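PDB 1ZVT: topoisomerase IV subunit A, which forms part of a type II topoisomerase that decatenates and relaxes DNA, its C-terminal beta-pinwheel domain probably binding DNA and tuning substrate choice. Local coordinates for residues Q96-S102 and V134-I140. Sequence-based numbering, arbitrary orientation.
Sequences QKLLMAS and VMPPVVI
Leu99 and Val138 pair through both of their backbone polar groups, Leu99 N to Val138 O at 2.7 Å and Val138 N to Leu99 O at 3.1 Å, and so illustrate how an antiparallel edge strand is fastened to its neighbour. Toward Gln96, Lys97 O takes two donors: Ile140 N, tilted 35° from the carbonyl plane, and, on an in-plane lone pair, the side-chain NE2 of the preceding residue, Gln96. With CG anti to the backbone N (chi1 177°), a bend at chi2 (64°) helps bring the Gln96 amide to this oxygen and lays it against Val139 CG1, 3.5 Å from NE2. A leucine in place of Gln96 would probably deprive Lys97 O of its second donor. Beyond Leu99 the register slips by one where Pro136 and Pro137 lack N-H groups; one water bridges Leu99 O and Pro136 O, another joins Ala101 N to Met135 O, and direct bonding resumes from Met135 N to Ala101 O (2.8 Å). Packing flanks this seam: Leu98 CD2 meets Val139 CG2, Met100 SD rests on Pro137 CB at 3.9 Å, and Ile140 CD1 reaches Leu99 CB. In this beta-pinwheel blade, strand 138-139 lies at the edge and strand 106-111 flanks 97-101 across from it; Leu99 and Val138 side chains pack on strand 190-196, whereas Leu98 and Pro137 touch strand 86-90.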
# COMPACT_ATOMS: atom_id res chain seq x y z
N GLN A 96 -6.04 10.11 9.43
CA GLN A 96 -5.43 10.17 8.09
C GLN A 96 -6.18 9.26 7.12
O GLN A 96 -6.32 8.07 7.36
CB GLN A 96 -3.94 9.73 8.14
CG GLN A 96 -3.25 9.69 6.77
CD GLN A 96 -3.17 11.06 6.15
OE1 GLN A 96 -2.64 12.00 6.75
NE2 GLN A 96 -3.73 11.20 4.95
N LYS A 97 -6.63 9.81 6.00
CA LYS A 97 -7.27 8.98 4.98
C LYS A 97 -6.29 8.13 4.20
O LYS A 97 -5.19 8.58 3.86
CB LYS A 97 -8.09 9.85 4.02
CG LYS A 97 -9.28 10.56 4.69
CD LYS A 97 -10.51 9.66 4.72
CE LYS A 97 -11.66 10.27 5.51
NZ LYS A 97 -12.33 11.40 4.80
N LEU A 98 -6.72 6.90 3.88
CA LEU A 98 -5.90 5.92 3.17
C LEU A 98 -6.74 5.27 2.11
O LEU A 98 -7.96 5.16 2.26
CB LEU A 98 -5.45 4.81 4.13
CG LEU A 98 -4.79 5.20 5.44
CD1 LEU A 98 -4.61 3.97 6.31
CD2 LEU A 98 -3.44 5.82 5.11
N LEU A 99 -6.09 4.83 1.04
CA LEU A 99 -6.76 4.02 0.03
C LEU A 99 -6.33 2.56 0.20
O LEU A 99 -5.14 2.25 0.06
CB LEU A 99 -6.40 4.53 -1.38
CG LEU A 99 -6.79 3.69 -2.60
CD1 LEU A 99 -8.31 3.54 -2.66
CD2 LEU A 99 -6.27 4.34 -3.88
N MET A 100 -7.31 1.68 0.43
CA MET A 100 -7.08 0.23 0.54
C MET A 100 -7.67 -0.44 -0.68
O MET A 100 -8.75 -0.06 -1.13
CB MET A 100 -7.77 -0.34 1.78
CG MET A 100 -7.24 0.17 3.11
SD MET A 100 -5.46 -0.15 3.38
CE MET A 100 -5.30 -1.88 3.03
N ALA A 101 -6.97 -1.44 -1.23
CA ALA A 101 -7.45 -2.09 -2.44
C ALA A 101 -6.84 -3.45 -2.64
O ALA A 101 -5.78 -3.78 -2.06
CB ALA A 101 -7.17 -1.20 -3.67
N SER A 102 -7.51 -4.26 -3.45
CA SER A 102 -6.96 -5.54 -3.89
C SER A 102 -6.68 -5.52 -5.39
O SER A 102 -7.24 -4.70 -6.15
CB SER A 102 -7.94 -6.67 -3.57
OG SER A 102 -9.07 -6.57 -4.43
N VAL A 134 -3.17 -8.01 -1.89
CA VAL A 134 -3.37 -6.65 -1.38
C VAL A 134 -2.51 -5.66 -2.19
O VAL A 134 -1.32 -5.94 -2.44
CB VAL A 134 -2.94 -6.54 0.12
CG1 VAL A 134 -3.18 -5.12 0.63
CG2 VAL A 134 -3.69 -7.55 1.00
N MET A 135 -3.07 -4.50 -2.55
CA MET A 135 -2.27 -3.45 -3.17
C MET A 135 -1.51 -2.69 -2.08
O MET A 135 -1.93 -2.64 -0.93
CB MET A 135 -3.15 -2.43 -3.91
CG MET A 135 -3.97 -3.00 -5.04
SD MET A 135 -3.02 -3.82 -6.33
CE MET A 135 -2.11 -2.45 -7.07
N PRO A 136 -0.39 -2.05 -2.45
CA PRO A 136 0.24 -1.21 -1.43
C PRO A 136 -0.71 -0.08 -0.98
O PRO A 136 -1.21 0.64 -1.84
CB PRO A 136 1.41 -0.58 -2.21
CG PRO A 136 1.73 -1.58 -3.29
CD PRO A 136 0.34 -2.07 -3.72
N PRO A 137 -1.01 0.05 0.34
CA PRO A 137 -1.90 1.15 0.80
C PRO A 137 -1.36 2.49 0.38
O PRO A 137 -0.14 2.67 0.36
CB PRO A 137 -1.85 1.03 2.35
CG PRO A 137 -1.56 -0.45 2.55
CD PRO A 137 -0.58 -0.80 1.45
N VAL A 138 -2.24 3.43 0.05
CA VAL A 138 -1.81 4.74 -0.38
C VAL A 138 -2.36 5.76 0.59
O VAL A 138 -3.57 5.80 0.83
CB VAL A 138 -2.29 5.08 -1.79
CG1 VAL A 138 -1.72 6.46 -2.24
CG2 VAL A 138 -1.87 3.97 -2.77
N VAL A 139 -1.46 6.57 1.14
CA VAL A 139 -1.87 7.68 2.01
C VAL A 139 -2.45 8.77 1.12
O VAL A 139 -1.82 9.22 0.14
CB VAL A 139 -0.68 8.21 2.85
CG1 VAL A 139 -1.05 9.48 3.60
CG2 VAL A 139 -0.17 7.16 3.80
N ILE A 140 -3.67 9.20 1.44
CA ILE A 140 -4.33 10.21 0.63
C ILE A 140 -4.02 11.59 1.22
O ILE A 140 -4.51 11.92 2.31
CB ILE A 140 -5.85 9.98 0.56
CG1 ILE A 140 -6.18 8.67 -0.16
CG2 ILE A 140 -6.54 11.20 -0.11
CD1 ILE A 140 -7.63 8.18 0.08
O HOH W 1 -4.09 0.55 -2.07
O HOH W 2 -4.27 -1.48 -0.15